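Local structure of putative transcriptional regulator (Clostridium difficile, 3QI7) at residues Ser23-Lys26 / Val27-Asn30; Arg143-Val146 / Leu147-Ser151; Asn198-Thr201 / Glu202-Asn206. The protein is of unknown function but resembles periplasmic sugar-binding proteins, and probably binds a small ligand in the cleft between two lobes. All coordinates share one frame; numbering follows the deposited sequence.

Contact 1. Residues Ser23-Lys26 / Val27-Asn30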
loop_
_atom_site.group_PDB
_atom_site.type_symbol
_atom_site.label_atom_id
_atom_site.label_comp_id
_atom_site.label_asym_id
_atom_site.label_seq_id
_atom_site.Cartn_x
_atom_site.Cartn_y
_atom_site.Cartn_z
ATOM N N SER A 23 10.000 -12.210 7.512
ATOM C CA SER A 23 10.893 -11.356 8.317
ATOM C C SER A 23 11.046 -9.926 7.786
ATOM O O SER A 23 11.443 -9.040 8.537
ATOM C CB SER A 23 12.283 -11.999 8.429
ATOM O OG SER A 23 12.912 -12.139 7.142
ATOM N N GLU A 24 10.764 -9.722 6.500
ATOM C CA GLU A 24 10.968 -8.443 5.824
ATOM C C GLU A 24 9.639 -7.722 5.511
ATOM O O GLU A 24 9.513 -6.530 5.787
ATOM C CB GLU A 24 11.766 -8.662 4.536
ATOM C CG GLU A 24 13.170 -9.222 4.736
ATOM C CD GLU A 24 13.978 -9.277 3.456
ATOM O OE1 GLU A 24 13.381 -9.183 2.364
ATOM O OE2 GLU A 24 15.232 -9.427 3.538
ATOM N N ASN A 25 8.658 -8.446 4.942
ATOM C CA ASN A 25 7.347 -7.885 4.546
ATOM C C ASN A 25 6.201 -8.735 5.114
ATOM O O ASN A 25 5.613 -9.541 4.415
ATOM C CB ASN A 25 7.225 -7.802 3.013
ATOM C CG ASN A 25 8.107 -6.718 2.397
ATOM O OD1 ASN A 25 8.708 -5.893 3.106
ATOM N ND2 ASN A 25 8.228 -6.740 1.075
ATOM N N LYS A 26 5.904 -8.557 6.397
ATOM C CA LYS A 26 4.962 -9.422 7.090
ATOM C C LYS A 26 3.563 -9.333 6.511
ATOM O O LYS A 26 2.870 -10.351 6.324
ATOM C CB LYS A 26 4.937 -9.074 8.582
ATOM C CG LYS A 26 3.983 -9.906 9.386
ATOM C CD LYS A 26 4.151 -9.597 10.892
ATOM C CE LYS A 26 3.299 -10.532 11.742
ATOM N NZ LYS A 26 3.369 -10.229 13.234
ATOM N N VAL A 27 3.135 -8.110 6.202
ATOM C CA VAL A 27 1.775 -7.900 5.707
ATOM C C VAL A 27 1.558 -8.591 4.345
ATOM O O VAL A 27 0.582 -9.313 4.161
ATOM C CB VAL A 27 1.400 -6.369 5.651
ATOM C CG1 VAL A 27 0.126 -6.150 4.798
ATOM C CG2 VAL A 27 1.167 -5.833 7.082
ATOM N N GLN A 28 2.465 -8.363 3.400
ATOM C CA GLN A 28 2.381 -8.993 2.092
ATOM C C GLN A 28 2.410 -10.520 2.213
ATOM O O GLN A 28 1.625 -11.233 1.550
ATOM C CB GLN A 28 3.535 -8.524 1.184
ATOM C CG GLN A 28 3.492 -7.046 0.830
ATOM C CD GLN A 28 4.360 -6.175 1.747
ATOM O OE1 GLN A 28 4.337 -6.254 3.029
ATOM N NE2 GLN A 28 5.155 -5.355 1.110
ATOM N N TYR A 29 3.316 -11.018 3.065
ATOM C CA TYR A 29 3.528 -12.465 3.205
ATOM C C TYR A 29 2.268 -13.146 3.746
ATOM O O TYR A 29 1.750 -14.146 3.169
ATOM C CB TYR A 29 4.730 -12.734 4.101
ATOM C CG TYR A 29 5.112 -14.195 4.179
ATOM C CD1 TYR A 29 4.381 -15.095 4.968
ATOM C CD2 TYR A 29 6.197 -14.681 3.465
ATOM C CE1 TYR A 29 4.707 -16.425 5.017
ATOM C CE2 TYR A 29 6.546 -16.008 3.540
ATOM C CZ TYR A 29 5.799 -16.877 4.322
ATOM O OH TYR A 29 6.160 -18.213 4.377
ATOM N N ASN A 30 1.760 -12.592 4.843
ATOM C CA ASN A 30 0.582 -13.147 5.479
ATOM C C ASN A 30 -0.714 -12.967 4.681
ATOM O O ASN A 30 -1.577 -13.841 4.767
ATOM C CB ASN A 30 0.438 -12.638 6.911
ATOM C CG ASN A 30 1.439 -13.279 7.875
ATOM O OD1 ASN A 30 2.075 -14.281 7.563
ATOM N ND2 ASN A 30 1.550 -12.715 9.080
#
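The side-chain amides of Asn25 and Gln28 lie one on the other, their planes only 8° apart. Gln28 OE1 rests 3.3 Å from Asn25 CB, and Gln28 NE2 sits 3.5 Å from Asn25 CG, so that the glutamine group covers the base of the asparagine group. The two amide nitrogens are also close, Asn25 ND2 to Gln28 NE2 3.4 Å, but both are donors and do not bond; the two amides are stacked face to face. Gln28 reaches this place by a bend at chi2 (96°), which brings its amide back across the first turn. Beside this pair, Lys26 and Asn30 touch one turn apart, with Asn30 ND2 at 3.7 Å from Lys26 CG and at 3.9 Å from its CE. The extended lysine thus offers methylene carbons to the asparagine amide while its ammonium runs on past it. Asn25 holds the N-cap position of helix 26-42, which links the parallel strands 13-19 and 57-63 in a beta-alpha-beta unit of the Rossmann-like type found in periplasmic binding proteins. Its side chain makes no capping bond, its amide being laid against Gln28 instead. The helical bonds start here through main chain: Tyr29 N donates to Asn25 O at 3.0 Å, and Asn30 N to Lys26 O at 2.9 Å. Further out, Val27 and Gln28 pack on Asp307 of helix 306-324, Val27 also touching Ala308. The ring of Tyr29 leads away from the turn and meets His61, while Glu24, just ahead of the cap, ties the loop down by bonds to Gln20 NE2 and Asn67 N.

Contact 2. Residues Arg143-Val146 / Leu147-Ser151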
loop_
_atom_site.group_PDB
_atom_site.type_symbol
_atom_site.label_atom_id
_atom_site.label_comp_id
_atom_site.label_asym_id
_atom_site.label_seq_id
_atom_site.Cartn_x
_atom_site.Cartn_y
_atom_site.Cartn_z
ATOM N N ARG A 143 -1.157 10.831 -4.370
ATOM C CA ARG A 143 -1.263 10.684 -2.893
ATOM C C ARG A 143 -1.192 12.032 -2.190
ATOM O O ARG A 143 -1.979 12.306 -1.267
ATOM C CB ARG A 143 -0.182 9.735 -2.367
ATOM C CG ARG A 143 0.002 9.715 -0.848
ATOM C CD ARG A 143 -0.994 8.770 -0.191
ATOM N NE ARG A 143 -1.040 8.974 1.263
ATOM C CZ ARG A 143 -0.110 8.577 2.123
ATOM N NH1 ARG A 143 0.964 7.919 1.703
ATOM N NH2 ARG A 143 -0.263 8.820 3.432
ATOM N N GLY A 144 -0.239 12.864 -2.601
ATOM C CA GLY A 144 -0.079 14.200 -2.012
ATOM C C GLY A 144 -1.326 15.057 -2.150
ATOM O O GLY A 144 -1.764 15.700 -1.191
ATOM N N LYS A 145 -1.867 15.086 -3.357
ATOM C CA LYS A 145 -3.031 15.875 -3.670
ATOM C C LYS A 145 -4.185 15.450 -2.772
ATOM O O LYS A 145 -4.839 16.287 -2.155
ATOM C CB LYS A 145 -3.394 15.698 -5.139
ATOM C CG LYS A 145 -4.651 16.458 -5.633
ATOM C CD LYS A 145 -4.881 16.251 -7.178
ATOM C CE LYS A 145 -6.121 16.993 -7.678
ATOM N NZ LYS A 145 -7.340 16.334 -7.189
ATOM N N VAL A 146 -4.398 14.139 -2.659
ATOM C CA VAL A 146 -5.567 13.607 -1.953
ATOM C C VAL A 146 -5.417 13.794 -0.445
ATOM O O VAL A 146 -6.377 14.119 0.256
ATOM C CB VAL A 146 -5.828 12.113 -2.329
ATOM C CG1 VAL A 146 -6.913 11.482 -1.421
ATOM C CG2 VAL A 146 -6.188 11.958 -3.869
ATOM N N LEU A 147 -4.207 13.639 0.050
ATOM C CA LEU A 147 -3.926 13.873 1.491
ATOM C C LEU A 147 -4.178 15.357 1.871
ATOM O O LEU A 147 -4.729 15.663 2.933
ATOM C CB LEU A 147 -2.508 13.451 1.813
ATOM C CG LEU A 147 -1.945 13.781 3.200
ATOM C CD1 LEU A 147 -2.792 13.167 4.329
ATOM C CD2 LEU A 147 -0.469 13.300 3.250
ATOM N N ALA A 148 -3.763 16.280 1.014
ATOM C CA ALA A 148 -4.041 17.721 1.226
ATOM C C ALA A 148 -5.552 17.978 1.247
ATOM O O ALA A 148 -6.077 18.665 2.145
ATOM C CB ALA A 148 -3.354 18.553 0.113
ATOM N N GLU A 149 -6.268 17.418 0.281
ATOM C CA GLU A 149 -7.732 17.610 0.203
ATOM C C GLU A 149 -8.442 17.013 1.419
ATOM O O GLU A 149 -9.268 17.687 2.054
ATOM C CB GLU A 149 -8.289 17.031 -1.091
ATOM C CG GLU A 149 -7.771 17.761 -2.324
ATOM C CD GLU A 149 -8.249 17.122 -3.610
ATOM O OE1 GLU A 149 -8.981 16.134 -3.518
ATOM O OE2 GLU A 149 -7.882 17.610 -4.712
ATOM N N ARG A 150 -8.071 15.788 1.789
ATOM C CA ARG A 150 -8.738 15.102 2.905
ATOM C C ARG A 150 -8.463 15.801 4.224
ATOM O O ARG A 150 -9.353 15.857 5.094
ATOM C CB ARG A 150 -8.376 13.595 2.951
ATOM C CG ARG A 150 -9.078 12.794 1.850
ATOM C CD ARG A 150 -8.711 11.275 1.775
ATOM N NE ARG A 150 -9.318 10.694 0.573
ATOM C CZ ARG A 150 -9.187 9.443 0.153
ATOM N NH1 ARG A 150 -8.508 8.534 0.854
ATOM N NH2 ARG A 150 -9.762 9.095 -0.984
ATOM N N SER A 151 -7.249 16.348 4.378
ATOM C CA SER A 151 -6.921 17.251 5.481
ATOM C C SER A 151 -7.860 18.488 5.558
ATOM O O SER A 151 -8.419 18.807 6.639
ATOM C CB SER A 151 -5.441 17.724 5.355
ATOM O OG SER A 151 -4.551 16.628 5.510
#
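Lys145 and Glu149 are joined by a salt bridge one turn apart, with Lys145 NZ 2.8 Å from Glu149 OE2. The ammonium comes to the syn side of that oxygen, 25° out of the carboxylate plane. The lysine chain is straight as far as CE and then turns at chi4 (-71°), which swings NZ round to the acid; the glutamate chain runs out extended to meet it. The aliphatic part of the lysine takes part as well, its CG lying 3.6 Å from the same Glu149 OE2. Van der Waals packing joins the next pair. Val146 and Arg150 run side by side in one direction, and the valine methyl CG1 lies over one face of the guanidinium, off toward its rim, 3.2 Å from Arg150 NE. This is tight for a methyl over a flat cation. The guanidinium is steadied from outside by a bond from Arg150 NH1 to Leu366 O of strand 361-370, where Ile365 also packs on Val146. Main-chain bonds carry the rest: Leu147 N to Arg143 O at 2.9 Å, Ala148 N to Gly144 O at 3.0 Å, and Arg150 N to Val146 O at 2.8 Å. Leu147 O takes two donors, Ser151 N and, from the other face of its plane, Ser151 OG at 2.8 Å. On the buried side, Arg143 turns its polar end to Glu253 and Ser255, while Leu147 packs against Ile180 and Phe230. Such i to i+4 bonds and side-chain pairs are characteristic of a regular alpha helix, and helix 140-153 follows strand 134-137 of the larger sheet and lies against the smaller one, consistent with the crossing from one lobe to the other in periplasmic-binding-protein-like folds.

Contact 3. Residues Asn198-Thr201 / Glu202-Asn206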
loop_
_atom_site.group_PDB
_atom_site.type_symbol
_atom_site.label_atom_id
_atom_site.label_comp_id
_atom_site.label_asym_id
_atom_site.label_seq_id
_atom_site.Cartn_x
_atom_site.Cartn_y
_atom_site.Cartn_z
ATOM N N ASN A 198 18.258 14.217 10.758
ATOM C CA ASN A 198 18.625 13.001 10.059
ATOM C C ASN A 198 18.847 11.869 11.034
ATOM O O ASN A 198 19.439 12.063 12.091
ATOM C CB ASN A 198 19.915 13.194 9.246
ATOM C CG ASN A 198 19.694 13.987 7.989
ATOM O OD1 ASN A 198 18.623 13.975 7.407
ATOM N ND2 ASN A 198 20.729 14.659 7.545
ATOM N N ILE A 199 18.363 10.686 10.680
ATOM C CA ILE A 199 18.534 9.517 11.521
ATOM C C ILE A 199 19.708 8.732 10.958
ATOM O O ILE A 199 19.575 8.054 9.941
ATOM C CB ILE A 199 17.268 8.676 11.572
ATOM C CG1 ILE A 199 16.119 9.536 12.136
ATOM C CG2 ILE A 199 17.496 7.404 12.421
ATOM C CD1 ILE A 199 14.772 8.821 12.289
ATOM N N ASN A 200 20.874 8.875 11.576
ATOM C CA ASN A 200 22.055 8.132 11.132
ATOM C C ASN A 200 22.375 6.934 12.023
ATOM O O ASN A 200 22.943 5.949 11.560
ATOM C CB ASN A 200 23.250 9.075 11.021
ATOM C CG ASN A 200 23.064 10.108 9.915
ATOM O OD1 ASN A 200 23.209 11.314 10.138
ATOM N ND2 ASN A 200 22.707 9.636 8.717
ATOM N N THR A 201 22.021 7.043 13.302
ATOM C CA THR A 201 22.167 5.957 14.266
ATOM C C THR A 201 20.873 5.865 15.080
ATOM O O THR A 201 19.989 6.724 14.955
ATOM C CB THR A 201 23.351 6.215 15.220
ATOM O OG1 THR A 201 23.010 7.269 16.129
ATOM C CG2 THR A 201 24.640 6.582 14.444
ATOM N N GLU A 202 20.766 4.835 15.919
ATOM C CA GLU A 202 19.584 4.665 16.779
ATOM C C GLU A 202 19.468 5.813 17.799
ATOM O O GLU A 202 18.373 6.193 18.192
ATOM C CB GLU A 202 19.654 3.320 17.501
ATOM C CG GLU A 202 18.399 2.901 18.272
ATOM C CD GLU A 202 17.313 2.324 17.382
ATOM O OE1 GLU A 202 17.512 2.229 16.152
ATOM O OE2 GLU A 202 16.253 1.965 17.923
ATOM N N GLU A 203 20.601 6.358 18.224
ATOM C CA GLU A 203 20.607 7.494 19.147
ATOM C C GLU A 203 19.789 8.677 18.587
ATOM O O GLU A 203 19.189 9.427 19.347
ATOM C CB GLU A 203 22.035 7.970 19.409
ATOM C CG GLU A 203 22.136 9.032 20.518
ATOM C CD GLU A 203 23.545 9.578 20.745
ATOM O OE1 GLU A 203 24.509 9.143 20.083
ATOM O OE2 GLU A 203 23.684 10.464 21.605
ATOM N N ASP A 204 19.796 8.835 17.265
ATOM C CA ASP A 204 19.113 9.946 16.618
ATOM C C ASP A 204 17.598 9.862 16.713
ATOM O O ASP A 204 16.924 10.882 16.636
ATOM C CB ASP A 204 19.543 10.042 15.153
ATOM C CG ASP A 204 21.007 10.393 15.000
ATOM O OD1 ASP A 204 21.507 11.204 15.814
ATOM O OD2 ASP A 204 21.654 9.853 14.078
ATOM N N LYS A 205 17.066 8.648 16.878
ATOM C CA LYS A 205 15.630 8.450 16.998
ATOM C C LYS A 205 15.030 9.210 18.178
ATOM O O LYS A 205 14.034 9.918 18.008
ATOM C CB LYS A 205 15.289 6.953 17.121
ATOM C CG LYS A 205 15.460 6.187 15.825
ATOM C CD LYS A 205 14.614 4.906 15.810
ATOM C CE LYS A 205 14.552 4.292 14.416
ATOM N NZ LYS A 205 15.920 3.920 13.936
ATOM N N ASN A 206 15.609 9.070 19.379
ATOM C CA ASN A 206 15.095 9.836 20.514
ATOM C C ASN A 206 15.243 11.362 20.316
ATOM O O ASN A 206 14.446 12.133 20.852
ATOM C CB ASN A 206 15.733 9.410 21.852
ATOM C CG ASN A 206 15.038 8.191 22.492
ATOM O OD1 ASN A 206 13.826 7.932 22.300
ATOM N ND2 ASN A 206 15.808 7.452 23.287
#
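Asp204 turns back from the start of the helix that runs on to residue 223 onto the loop before it. Its CB, directed toward residues 198-201, lies 3.4 Å from Thr201 O and 3.8 Å from Ile199 CA. Asp204 CG follows, 3.7 Å from Asn198 O. With CG anti to the carbonyl carbon (chi1 -65°), the tip is brought under two successive amides: Asp204 OD2 accepts from Asn200 N at 2.8 Å, on the anti side, and from Thr201 N at 2.9 Å, from above the carboxylate plane. This second bond and a weak one from Glu203 N to Thr201 OG1, 3.3 Å long at a poor 122°, make Thr201 and Asp204 a capping box. Separately, Asp204 N donates to Thr201 O at 3.1 Å, a main-chain turn bond. Alongside, Lys205 NZ makes a salt bridge to Glu202 OE1 at 3.2 Å, and its chain crosses the Ile199 side chain at about a right angle, near CG2. One carboxylate oxygen thus serves two main-chain N-H groups just ahead of the helix, and the positive end of the helix dipole would probably favour the ionised acid.

How the contacts relate
All three contacts are local, within one continuous stretch each, and none touches another: their centres lie about 25 to 29 Å apart. Contact 1 and contact 3 are both surface helix starts after a strand, yet they differ in chemistry. In contact 1 neutral amides stack and the cap residue makes no side-chain capping bond, whereas in contact 3 a carboxylate grips loop amides in a capping box. Contact 2, partly buried, lies wholly within a helix and combines a salt bridge with a methyl over a guanidinium. Contact 1 leads away from a strand of the larger sheet, contact 3 from one of the smaller, against which the helix of contact 2 packs.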